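Local coordinates for protein proline dehydrogenase (Deinococcus radiodurans, PDB 4H6Q) that oxidises L-proline to delta-1-pyrroline-5-carboxylate with an FAD cofactor, the first step in the breakdown of proline to glutamate, at residues Gln27-Leu32 with Arg285-Tyr290; Leu115-Ala120 with Arg152-Glu157; Arg235-Val240 with Phe256-Gly261. All blocks are in the same frame, centred on the assembly; numbering follows the deposited sequence. Where two conformers were deposited one is given.

Contact 1: residues Gln27-Leu32 with Arg285-Tyr290; sequences QKMWNL and RDWYAY. With TFB (tetrahydrofuran-2-carboxylic acid), chain D.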
loop_
_atom_site.group_PDB
_atom_site.type_symbol
_atom_site.label_atom_id
_atom_site.label_comp_id
_atom_site.label_asym_id
_atom_site.label_seq_id
_atom_site.Cartn_x
_atom_site.Cartn_y
_atom_site.Cartn_z
ATOM N N GLN A 27 -25.812 0.165 -10.608
ATOM C CA GLN A 27 -25.048 -0.886 -11.286
ATOM C C GLN A 27 -23.987 -0.273 -12.210
ATOM O O GLN A 27 -22.851 -0.732 -12.237
ATOM C CB GLN A 27 -25.977 -1.804 -12.084
ATOM C CG GLN A 27 -25.245 -2.965 -12.880
ATOM C CD GLN A 27 -24.403 -3.957 -12.054
ATOM O OE1 GLN A 27 -23.229 -3.693 -11.765
ATOM N NE2 GLN A 27 -24.971 -5.148 -11.755
ATOM N N LYS A 28 -24.348 0.740 -12.988
ATOM C CA LYS A 28 -23.364 1.421 -13.817
ATOM C C LYS A 28 -22.209 2.029 -13.013
ATOM O O LYS A 28 -21.043 1.912 -13.465
ATOM C CB LYS A 28 -24.027 2.445 -14.731
ATOM C CG LYS A 28 -24.852 1.818 -15.866
ATOM C CD LYS A 28 -25.398 2.978 -16.691
ATOM C CE LYS A 28 -26.263 2.600 -17.900
ATOM N NZ LYS A 28 -27.212 3.712 -18.252
ATOM N N MET A 29 -22.477 2.594 -11.813
ATOM C CA MET A 29 -21.389 3.130 -10.992
ATOM C C MET A 29 -20.481 2.023 -10.508
ATOM O O MET A 29 -19.245 2.151 -10.561
ATOM C CB MET A 29 -21.916 3.907 -9.808
ATOM C CG MET A 29 -20.808 4.585 -8.994
ATOM S SD MET A 29 -20.012 5.918 -9.960
ATOM C CE MET A 29 -21.257 7.205 -9.962
ATOM N N TRP A 30 -21.082 0.915 -10.074
ATOM C CA TRP A 30 -20.292 -0.252 -9.698
ATOM C C TRP A 30 -19.485 -0.811 -10.870
ATOM O O TRP A 30 -18.320 -1.171 -10.692
ATOM C CB TRP A 30 -21.174 -1.317 -9.052
ATOM C CG TRP A 30 -20.449 -2.613 -8.793
ATOM C CD1 TRP A 30 -20.741 -3.808 -9.336
ATOM C CD2 TRP A 30 -19.308 -2.819 -7.946
ATOM N NE1 TRP A 30 -19.876 -4.762 -8.876
ATOM C CE2 TRP A 30 -18.974 -4.182 -8.029
ATOM C CE3 TRP A 30 -18.542 -1.988 -7.120
ATOM C CZ2 TRP A 30 -17.917 -4.743 -7.321
ATOM C CZ3 TRP A 30 -17.469 -2.529 -6.444
ATOM C CH2 TRP A 30 -17.177 -3.897 -6.529
ATOM N N ASN A 31 -20.051 -0.801 -12.078
ATOM C CA ASN A 31 -19.246 -1.266 -13.206
ATOM C C ASN A 31 -18.027 -0.385 -13.427
ATOM O O ASN A 31 -16.952 -0.896 -13.737
ATOM C CB ASN A 31 -20.030 -1.362 -14.515
ATOM C CG ASN A 31 -21.169 -2.363 -14.462
ATOM O OD1 ASN A 31 -21.148 -3.360 -13.714
ATOM N ND2 ASN A 31 -22.172 -2.109 -15.278
ATOM N N LEU A 32 -18.192 0.924 -13.267
ATOM C CA LEU A 32 -17.059 1.832 -13.339
ATOM C C LEU A 32 -16.037 1.469 -12.246
ATOM O O LEU A 32 -14.829 1.307 -12.516
ATOM C CB LEU A 32 -17.550 3.275 -13.199
ATOM C CG LEU A 32 -16.520 4.385 -13.284
ATOM C CD1 LEU A 32 -15.741 4.293 -14.611
ATOM C CD2 LEU A 32 -17.171 5.764 -13.146
ATOM N N ARG A 285 -17.037 -3.689 0.639
ATOM C CA ARG A 285 -18.259 -2.896 0.417
ATOM C C ARG A 285 -18.063 -1.389 0.537
ATOM O O ARG A 285 -18.842 -0.605 -0.010
ATOM C CB ARG A 285 -19.371 -3.352 1.372
ATOM C CG ARG A 285 -19.845 -4.748 1.054
ATOM N N ASP A 286 -17.041 -0.959 1.261
ATOM C CA ASP A 286 -16.839 0.474 1.521
ATOM C C ASP A 286 -15.791 1.040 0.539
ATOM O O ASP A 286 -14.706 1.459 0.932
ATOM C CB ASP A 286 -16.375 0.688 2.954
ATOM C CG ASP A 286 -16.583 2.088 3.431
ATOM O OD1 ASP A 286 -17.029 2.963 2.625
ATOM O OD2 ASP A 286 -16.293 2.294 4.639
ATOM N N TRP A 287 -16.147 1.071 -0.738
ATOM C CA TRP A 287 -15.189 1.375 -1.775
ATOM C C TRP A 287 -15.209 2.813 -2.251
ATOM O O TRP A 287 -14.395 3.192 -3.082
ATOM C CB TRP A 287 -15.381 0.434 -2.986
ATOM C CG TRP A 287 -16.824 0.189 -3.429
ATOM C CD1 TRP A 287 -17.617 -0.859 -3.068
ATOM C CD2 TRP A 287 -17.611 0.976 -4.342
ATOM N NE1 TRP A 287 -18.849 -0.768 -3.661
ATOM C CE2 TRP A 287 -18.873 0.338 -4.464
ATOM C CE3 TRP A 287 -17.384 2.173 -5.052
ATOM C CZ2 TRP A 287 -19.907 0.857 -5.284
ATOM C CZ3 TRP A 287 -18.399 2.664 -5.871
ATOM C CH2 TRP A 287 -19.636 2.016 -5.976
ATOM N N TYR A 288 -16.119 3.630 -1.727
ATOM C CA TYR A 288 -16.334 4.992 -2.258
ATOM C C TYR A 288 -15.134 5.914 -2.133
ATOM O O TYR A 288 -14.827 6.668 -3.074
ATOM C CB TYR A 288 -17.584 5.636 -1.634
ATOM C CG TYR A 288 -18.794 4.772 -1.895
ATOM C CD1 TYR A 288 -19.436 4.811 -3.136
ATOM C CD2 TYR A 288 -19.227 3.849 -0.959
ATOM C CE1 TYR A 288 -20.514 4.034 -3.406
ATOM C CE2 TYR A 288 -20.299 3.032 -1.226
ATOM C CZ TYR A 288 -20.951 3.134 -2.452
ATOM O OH TYR A 288 -22.027 2.325 -2.713
ATOM N N ALA A 289 -14.425 5.861 -1.006
ATOM C CA ALA A 289 -13.317 6.800 -0.801
ATOM C C ALA A 289 -12.154 6.500 -1.771
ATOM O O ALA A 289 -11.660 7.369 -2.508
ATOM C CB ALA A 289 -12.811 6.772 0.654
ATOM N N TYR A 290 -11.702 5.249 -1.780
ATOM C CA TYR A 290 -10.619 4.822 -2.660
ATOM C C TYR A 290 -11.008 5.079 -4.124
ATOM O O TYR A 290 -10.211 5.631 -4.930
ATOM C CB TYR A 290 -10.311 3.340 -2.409
ATOM C CG TYR A 290 -9.293 2.714 -3.320
ATOM C CD1 TYR A 290 -7.988 2.472 -2.854
ATOM C CD2 TYR A 290 -9.618 2.294 -4.610
ATOM C CE1 TYR A 290 -7.036 1.889 -3.655
ATOM C CE2 TYR A 290 -8.634 1.656 -5.417
ATOM C CZ TYR A 290 -7.361 1.496 -4.926
ATOM O OH TYR A 290 -6.358 0.887 -5.677
HETATM O OA TFB D . -3.253 4.311 -0.688
HETATM C CA TFB D . -3.803 4.870 -1.875
HETATM C C TFB D . -5.286 5.127 -1.709
HETATM O OB TFB D . -5.873 5.856 -2.552
HETATM C CB TFB D . -3.587 3.890 -2.949
HETATM C CG TFB D . -3.446 2.624 -2.237
HETATM C CD TFB D . -3.017 2.916 -0.852
HETATM O OXT TFB D . -5.961 4.627 -0.735
#

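Contact 2: residues Leu115-Ala120 with Arg152-Glu157; sequences LGLTNA and RTLVGE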
loop_
_atom_site.group_PDB
_atom_site.type_symbol
_atom_site.label_atom_id
_atom_site.label_comp_id
_atom_site.label_asym_id
_atom_site.label_seq_id
_atom_site.Cartn_x
_atom_site.Cartn_y
_atom_site.Cartn_z
ATOM N N LEU A 115 -5.276 2.186 20.140
ATOM C CA LEU A 115 -6.047 1.061 19.579
ATOM C C LEU A 115 -5.558 0.621 18.198
ATOM O O LEU A 115 -5.576 -0.577 17.866
ATOM C CB LEU A 115 -7.517 1.486 19.451
ATOM C CG LEU A 115 -8.536 0.429 18.984
ATOM C CD1 LEU A 115 -8.464 -0.847 19.843
ATOM C CD2 LEU A 115 -9.955 0.998 18.918
ATOM N N GLY A 116 -5.087 1.563 17.374
ATOM C CA GLY A 116 -4.437 1.224 16.119
ATOM C C GLY A 116 -3.216 0.337 16.324
ATOM O O GLY A 116 -3.020 -0.646 15.585
ATOM N N LEU A 117 -2.387 0.682 17.304
ATOM C CA LEU A 117 -1.213 -0.122 17.599
ATOM C C LEU A 117 -1.614 -1.518 18.102
ATOM O O LEU A 117 -1.056 -2.534 17.664
ATOM C CB LEU A 117 -0.331 0.571 18.631
ATOM C CG LEU A 117 0.998 -0.127 18.994
ATOM C CD1 LEU A 117 1.905 -0.109 17.790
ATOM C CD2 LEU A 117 1.690 0.590 20.146
ATOM N N THR A 118 -2.581 -1.609 19.006
ATOM C CA THR A 118 -2.894 -2.958 19.451
ATOM C C THR A 118 -3.578 -3.782 18.365
ATOM O O THR A 118 -3.257 -4.980 18.264
ATOM C CB THR A 118 -3.734 -3.014 20.697
ATOM O OG1 THR A 118 -4.999 -2.436 20.396
ATOM C CG2 THR A 118 -3.088 -2.231 21.820
ATOM N N ASN A 119 -4.395 -3.192 17.496
ATOM C CA ASN A 119 -4.958 -3.984 16.401
ATOM C C ASN A 119 -3.893 -4.328 15.383
ATOM O O ASN A 119 -3.914 -5.449 14.832
ATOM C CB ASN A 119 -6.126 -3.239 15.737
ATOM C CG ASN A 119 -7.417 -3.388 16.553
ATOM O OD1 ASN A 119 -7.687 -4.451 17.135
ATOM N ND2 ASN A 119 -8.232 -2.311 16.617
ATOM N N ALA A 120 -2.971 -3.399 15.091
ATOM C CA ALA A 120 -1.900 -3.725 14.133
ATOM C C ALA A 120 -1.032 -4.878 14.633
ATOM O O ALA A 120 -0.606 -5.736 13.838
ATOM C CB ALA A 120 -1.030 -2.503 13.844
ATOM N N ARG A 152 8.238 2.069 13.743
ATOM C CA ARG A 152 9.488 1.718 14.430
ATOM C C ARG A 152 9.208 0.749 15.581
ATOM O O ARG A 152 9.920 -0.262 15.737
ATOM C CB ARG A 152 10.170 3.001 14.924
ATOM C CG ARG A 152 11.410 2.755 15.759
ATOM C CD ARG A 152 12.158 4.059 16.089
ATOM N NE ARG A 152 12.806 4.633 14.909
ATOM C CZ ARG A 152 13.998 4.265 14.437
ATOM N NH1 ARG A 152 14.705 3.304 15.047
ATOM N NH2 ARG A 152 14.514 4.861 13.347
ATOM N N THR A 153 8.161 1.014 16.375
ATOM C CA THR A 153 7.787 0.074 17.435
ATOM C C THR A 153 7.507 -1.349 16.876
ATOM O O THR A 153 7.977 -2.359 17.418
ATOM C CB THR A 153 6.558 0.594 18.191
ATOM O OG1 THR A 153 6.907 1.826 18.814
ATOM C CG2 THR A 153 6.041 -0.408 19.239
ATOM N N LEU A 154 6.742 -1.416 15.795
ATOM C CA LEU A 154 6.301 -2.683 15.251
ATOM C C LEU A 154 7.452 -3.444 14.603
ATOM O O LEU A 154 7.497 -4.694 14.686
ATOM C CB LEU A 154 5.140 -2.503 14.260
ATOM C CG LEU A 154 3.862 -2.038 14.970
ATOM C CD1 LEU A 154 2.894 -1.415 13.960
ATOM C CD2 LEU A 154 3.198 -3.199 15.763
ATOM N N VAL A 155 8.378 -2.746 13.952
ATOM C CA VAL A 155 9.587 -3.415 13.439
ATOM C C VAL A 155 10.355 -4.069 14.597
ATOM O O VAL A 155 10.823 -5.225 14.497
ATOM C CB VAL A 155 10.512 -2.432 12.674
ATOM C CG1 VAL A 155 11.920 -3.043 12.416
ATOM C CG2 VAL A 155 9.877 -2.037 11.363
ATOM N N GLY A 156 10.464 -3.372 15.726
ATOM C CA GLY A 156 11.105 -3.924 16.901
ATOM C C GLY A 156 10.456 -5.197 17.417
ATOM O O GLY A 156 11.144 -6.125 17.866
ATOM N N GLU A 157 9.124 -5.246 17.337
ATOM C CA GLU A 157 8.368 -6.408 17.811
ATOM C C GLU A 157 8.281 -7.611 16.864
ATOM O O GLU A 157 8.308 -8.762 17.322
ATOM C CB GLU A 157 6.973 -5.973 18.265
ATOM C CG GLU A 157 7.035 -5.021 19.411
ATOM C CD GLU A 157 5.707 -4.432 19.778
ATOM O OE1 GLU A 157 4.657 -4.788 19.177
ATOM O OE2 GLU A 157 5.732 -3.594 20.706
#

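Contact 3: residues Arg235-Val240 with Phe256-Gly261; sequences RIIDDV and FQMLYG. With FAD (flavin-adenine dinucleotide), chain C.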
loop_
_atom_site.group_PDB
_atom_site.type_symbol
_atom_site.label_atom_id
_atom_site.label_comp_id
_atom_site.label_asym_id
_atom_site.label_seq_id
_atom_site.Cartn_x
_atom_site.Cartn_y
_atom_site.Cartn_z
ATOM N N ARG A 235 7.961 7.274 -17.350
ATOM C CA ARG A 235 9.242 7.992 -17.370
ATOM C C ARG A 235 10.046 7.622 -16.110
ATOM O O ARG A 235 11.264 7.375 -16.178
ATOM C CB ARG A 235 9.054 9.502 -17.428
ATOM N N ILE A 236 9.362 7.557 -14.971
ATOM C CA ILE A 236 10.029 7.179 -13.727
ATOM C C ILE A 236 10.443 5.697 -13.761
ATOM O O ILE A 236 11.588 5.352 -13.388
ATOM C CB ILE A 236 9.163 7.515 -12.491
ATOM C CG1 ILE A 236 9.119 9.025 -12.331
ATOM C CG2 ILE A 236 9.751 6.800 -11.234
ATOM C CD1 ILE A 236 8.070 9.472 -11.299
ATOM N N ILE A 237 9.528 4.839 -14.194
ATOM C CA ILE A 237 9.833 3.399 -14.257
ATOM C C ILE A 237 11.074 3.174 -15.143
ATOM O O ILE A 237 11.974 2.392 -14.774
ATOM C CB ILE A 237 8.608 2.612 -14.794
ATOM C CG1 ILE A 237 7.489 2.598 -13.730
ATOM C CG2 ILE A 237 8.977 1.185 -15.249
ATOM C CD1 ILE A 237 6.118 2.261 -14.226
ATOM N N ASP A 238 11.142 3.798 -16.322
ATOM C CA ASP A 238 12.302 3.605 -17.188
ATOM C C ASP A 238 13.588 4.102 -16.511
ATOM O O ASP A 238 14.652 3.486 -16.656
ATOM C CB ASP A 238 12.130 4.324 -18.531
ATOM C CG ASP A 238 11.057 3.709 -19.406
ATOM O OD1 ASP A 238 10.657 2.565 -19.137
ATOM O OD2 ASP A 238 10.601 4.391 -20.362
ATOM N N ASP A 239 13.509 5.202 -15.765
ATOM C CA ASP A 239 14.698 5.735 -15.093
ATOM C C ASP A 239 15.119 4.806 -13.941
ATOM O O ASP A 239 16.315 4.651 -13.685
ATOM C CB ASP A 239 14.451 7.151 -14.562
ATOM C CG ASP A 239 15.722 7.874 -14.240
ATOM O OD1 ASP A 239 16.757 7.626 -14.896
ATOM O OD2 ASP A 239 15.667 8.751 -13.358
ATOM N N VAL A 240 14.153 4.183 -13.253
ATOM C CA VAL A 240 14.500 3.195 -12.218
ATOM C C VAL A 240 15.203 1.979 -12.840
ATOM O O VAL A 240 16.202 1.500 -12.303
ATOM C CB VAL A 240 13.286 2.795 -11.356
ATOM C CG1 VAL A 240 13.630 1.593 -10.427
ATOM C CG2 VAL A 240 12.811 4.015 -10.539
ATOM N N PHE A 256 8.406 -3.345 -8.611
ATOM C CA PHE A 256 7.451 -2.313 -9.045
ATOM C C PHE A 256 6.096 -2.672 -8.466
ATOM O O PHE A 256 5.751 -3.853 -8.313
ATOM C CB PHE A 256 7.363 -2.262 -10.572
ATOM C CG PHE A 256 8.606 -1.725 -11.215
ATOM C CD1 PHE A 256 8.942 -0.374 -11.102
ATOM C CD2 PHE A 256 9.506 -2.600 -11.828
ATOM C CE1 PHE A 256 10.105 0.112 -11.688
ATOM C CE2 PHE A 256 10.646 -2.137 -12.408
ATOM C CZ PHE A 256 10.979 -0.771 -12.331
ATOM N N GLN A 257 5.304 -1.632 -8.157
ATOM C CA GLN A 257 3.928 -1.842 -7.699
ATOM C C GLN A 257 2.983 -0.916 -8.410
ATOM O O GLN A 257 3.345 0.221 -8.737
ATOM C CB GLN A 257 3.780 -1.615 -6.182
ATOM C CG GLN A 257 4.582 -2.640 -5.345
ATOM C CD GLN A 257 4.275 -2.541 -3.854
ATOM O OE1 GLN A 257 3.620 -1.592 -3.409
ATOM N NE2 GLN A 257 4.769 -3.496 -3.065
ATOM N N MET A 258 1.761 -1.415 -8.703
ATOM C CA MET A 258 0.732 -0.636 -9.427
ATOM C C MET A 258 -0.606 -0.927 -8.762
ATOM O O MET A 258 -0.777 -1.979 -8.094
ATOM C CB MET A 258 0.626 -1.129 -10.878
ATOM C CG MET A 258 1.766 -0.651 -11.752
ATOM S SD MET A 258 3.139 -1.775 -11.732
ATOM C CE MET A 258 4.321 -0.696 -12.582
ATOM N N LEU A 259 -1.561 -0.014 -8.961
ATOM C CA LEU A 259 -2.920 -0.247 -8.501
ATOM C C LEU A 259 -3.664 -1.167 -9.471
ATOM O O LEU A 259 -3.483 -1.052 -10.708
ATOM C CB LEU A 259 -3.690 1.071 -8.299
ATOM C CG LEU A 259 -3.051 2.105 -7.333
ATOM C CD1 LEU A 259 -3.962 3.378 -7.254
ATOM C CD2 LEU A 259 -2.873 1.508 -5.966
ATOM N N TYR A 260 -4.516 -2.016 -8.915
ATOM C CA TYR A 260 -5.372 -2.886 -9.746
ATOM C C TYR A 260 -6.051 -2.069 -10.841
ATOM O O TYR A 260 -6.677 -1.011 -10.553
ATOM C CB TYR A 260 -6.398 -3.542 -8.828
ATOM C CG TYR A 260 -7.352 -4.518 -9.476
ATOM C CD1 TYR A 260 -6.946 -5.755 -10.016
ATOM C CD2 TYR A 260 -8.714 -4.220 -9.521
ATOM C CE1 TYR A 260 -7.923 -6.675 -10.533
ATOM C CE2 TYR A 260 -9.627 -5.062 -10.054
ATOM C CZ TYR A 260 -9.252 -6.256 -10.553
ATOM O OH TYR A 260 -10.276 -7.027 -11.084
ATOM N N GLY A 261 -5.954 -2.532 -12.096
ATOM C CA GLY A 261 -6.661 -1.890 -13.195
ATOM C C GLY A 261 -5.924 -0.791 -13.906
ATOM O O GLY A 261 -6.449 -0.267 -14.896
HETATM P PA FAD C . 0.780 10.142 -11.974
HETATM O O1A FAD C . 1.876 11.155 -12.319
HETATM O O2A FAD C . -0.388 10.621 -11.213
HETATM O O5B FAD C . 0.214 9.400 -13.151
HETATM C C5B FAD C . 1.085 8.758 -14.069
HETATM C C4B FAD C . 0.350 8.063 -15.196
HETATM O O4B FAD C . -0.197 6.874 -14.673
HETATM C C3B FAD C . -0.825 8.808 -15.718
HETATM O O3B FAD C . -0.516 9.810 -16.673
HETATM C C2B FAD C . -1.644 7.696 -16.255
HETATM O O2B FAD C . -1.109 7.170 -17.450
HETATM C C1B FAD C . -1.488 6.677 -15.172
HETATM N N9A FAD C . -2.455 6.815 -14.083
HETATM C C8A FAD C . -2.168 7.058 -12.741
HETATM N N7A FAD C . -3.277 7.119 -12.003
HETATM C C5A FAD C . -4.342 6.875 -12.865
HETATM C C6A FAD C . -5.714 6.816 -12.700
HETATM N N6A FAD C . -6.321 6.991 -11.421
HETATM N N1A FAD C . -6.472 6.571 -13.781
HETATM C C2A FAD C . -5.939 6.385 -15.006
HETATM N N3A FAD C . -4.616 6.439 -15.228
HETATM C C4A FAD C . -3.831 6.666 -14.179
HETATM N N1 FAD C . -0.214 7.283 -1.933
HETATM C C2 FAD C . -0.345 7.551 -0.606
HETATM O O2 FAD C . -0.439 8.814 -0.262
HETATM N N3 FAD C . -0.361 6.574 0.352
HETATM C C4 FAD C . -0.250 5.231 0.013
HETATM O O4 FAD C . -0.286 4.281 0.968
HETATM C C4X FAD C . -0.113 4.886 -1.404
HETATM N N5 FAD C . 0.002 3.578 -1.801
HETATM C C5X FAD C . 0.166 3.335 -3.146
HETATM C C6 FAD C . 0.298 2.008 -3.585
HETATM C C7 FAD C . 0.498 1.733 -4.962
HETATM C C7M FAD C . 0.643 0.291 -5.441
HETATM C C8 FAD C . 0.561 2.814 -5.874
HETATM C C8M FAD C . 0.780 2.568 -7.343
HETATM C C9 FAD C . 0.393 4.134 -5.429
HETATM C C9A FAD C . 0.219 4.396 -4.084
HETATM N N10 FAD C . 0.089 5.735 -3.666
HETATM C C10 FAD C . -0.088 5.984 -2.328
HETATM C "C1'" FAD C . 0.180 6.852 -4.592
HETATM C "C2'" FAD C . -1.106 7.458 -5.063
HETATM O "O2'" FAD C . -2.054 6.399 -5.092
HETATM C "C3'" FAD C . -0.543 8.162 -6.322
HETATM O "O3'" FAD C . -0.247 9.518 -6.170
HETATM C "C4'" FAD C . -1.241 7.937 -7.605
HETATM O "O4'" FAD C . -1.208 6.567 -7.795
HETATM C "C5'" FAD C . -0.486 8.673 -8.702
HETATM O "O5'" FAD C . -0.201 7.773 -9.728
HETATM P P FAD C . 1.243 7.651 -10.387
HETATM O O1P FAD C . 2.490 7.534 -9.459
HETATM O O2P FAD C . 1.000 6.612 -11.515
HETATM O O3P FAD C . 1.472 8.989 -11.261
#

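Contact 1: residues Gln27-Leu32 with Arg285-Tyr290
Two tryptophans meet obliquely here: the six-membered ring of W30 lies against the five-membered ring of W287, their centroids 4.8 Å apart and their planes at 46°. W287 offers a face, and the benzo side of W30 comes over it, with CE3 of W30 3.5 Å from CE2 of W287 and CZ3 of W30 3.6 Å from NE1 of W287. The opposite face of W287 is taken by its own neighbour Y288, whose CE1 stands 3.4 Å above the plane near the rim, so the indole is flanked on both sides. W287 gets there with CG set between its backbone N and carbonyl carbon (chi1 44°), the crowded position, which turns the ring toward helix 23-33; W30 has CG anti to the backbone N (chi1 173°) and reaches across from that helix. M29, a residue earlier, comes in near the plane of W287 instead, its CG 4.1 Å from CH2 at the ring's edge; a flexible thioether chain suits a partly open rim, and it also packs on F291 of helix 288-296. The single polar atom of the W287 ring, NE1, is hydrogen-bonded to E40, so a large, mostly buried indole leaves its N-H satisfied. Three residues further on, Y290 enters the active site: its CD1 is 3.6 Å from OXT of the proline analogue, and it makes a cation-pi pair with R294, itself hydrogen-bonded to the ligand. A broad, polarisable indole suits both places, and at W287 its N-H also finds E40. Across the two segments, then, the N-terminal helix is held to the turn that leads into helix 288-296, the helix carrying R293 and R294, by dispersion between aromatic and apolar groups, while the one N-H of W287 is spent on E40, outside both segments.

Contact 2: residues Leu115-Ala120 with Arg152-Glu157
The amide N of A120 donates to the carbonyl O of G116 at 2.8 Å, a helical bond in the turn whose A120 methyl faces L154 on the next helix. The two helices, 115-129 and 144-158, follow successive strands, 96-99 and 133-136, of the beta8-alpha8 barrel and are neighbours in its outer layer. Their short segments run nearly parallel, 27° apart in direction, with the axes 11.3 Å from each other. L154 is the knob. It sits among L117, A120, R121 and I124, the four residues of a classic knobs-into-holes diamond on helix 115-129. Its CG lies beside the backbone N and anti to the carbonyl carbon (chi1 -68°), which sends both methyls toward the other helix: CD2 of L154 comes 3.9 Å from CD1 of L117, while CD1 of L154 meets CB of A120 at 4.1 Å. The two leucines pass side by side, pointing opposite ways, so branch lies alongside branch. The side chains fit their places by size: a branched leucine fills the hollow, and the small A120, which also touches L101, lets its tip come close to the helix. An alanine in place of L154 removes CG and both delta methyls, and the gap left beside L117 CD1 and A120 CB would probably weaken the seating of one helix on the other. Nearer solvent the chemistry becomes polar. E157 forms a salt bridge with R121 and so ties the same two helices together, whereas R152 turns to D183 on another side. T153 serves both environments, for its OG1 is hydrogen-bonded to the carbonyl of E149 within its own helix and its CG2 faces the apolar side, 4.4 Å from CD1 of L117.

Contact 3: residues Arg235-Val240 with Phe256-Gly261
F256 begins the meeting with helix 234-246: its ring tip pushes between I237 and V240, one turn apart, with CE1 3.9 Å from CG2 of I237 and 4.0 Å from CG1 of V240. A large ring suits this place because it spans the space to the helix, where beta-branched residues offer stiff methyl surfaces. Q257 points to the barrel interior instead; its CB is 3.7 Å from the flavin methyl C7M, and its OE1 accepts a hydrogen bond from R189. M258 turns outward again, its chain bent at chi2 (89°) so that CE meets CD1 of I237 tip to tip at 3.8 Å, a contact less certain than the others, since M258 was deposited in two conformers. L259 returns to the interior, where CD2 lies 3.5 Å from C7 of the flavin and the side chain also borders the substrate analogue. Y260 leaves the strand to pack on L281 and P282, and G261 takes backbone angles that favour glycine. Helix and strand run nearly antiparallel, at 165°, as expected for a beta-alpha-beta crossover of strands 227-230 and 254-259 in a TIM barrel, with the flavin at the carboxyl end of the strands.

In the fold
Contact 3 is the buried one: apolar side chains join a strand and its covering helix within a beta-alpha-beta unit. Contact 2 is partly buried and belongs to the outer layer, two neighbouring helices packed through leucine and alanine with one salt bridge, E157-R121, at the margin; it lies across the chain's centre from contact 3, their centres about 29 Å apart. Contact 1, also partly buried, differs in kind, for it brings the N-terminal helix 23-33 to the turn before helix 288-296, mainly through two indoles. Contacts 1 and 3 converge at the active site, where Y290 OH lies 3.6 Å from L259 CD2, whereas contact 2 touches neither.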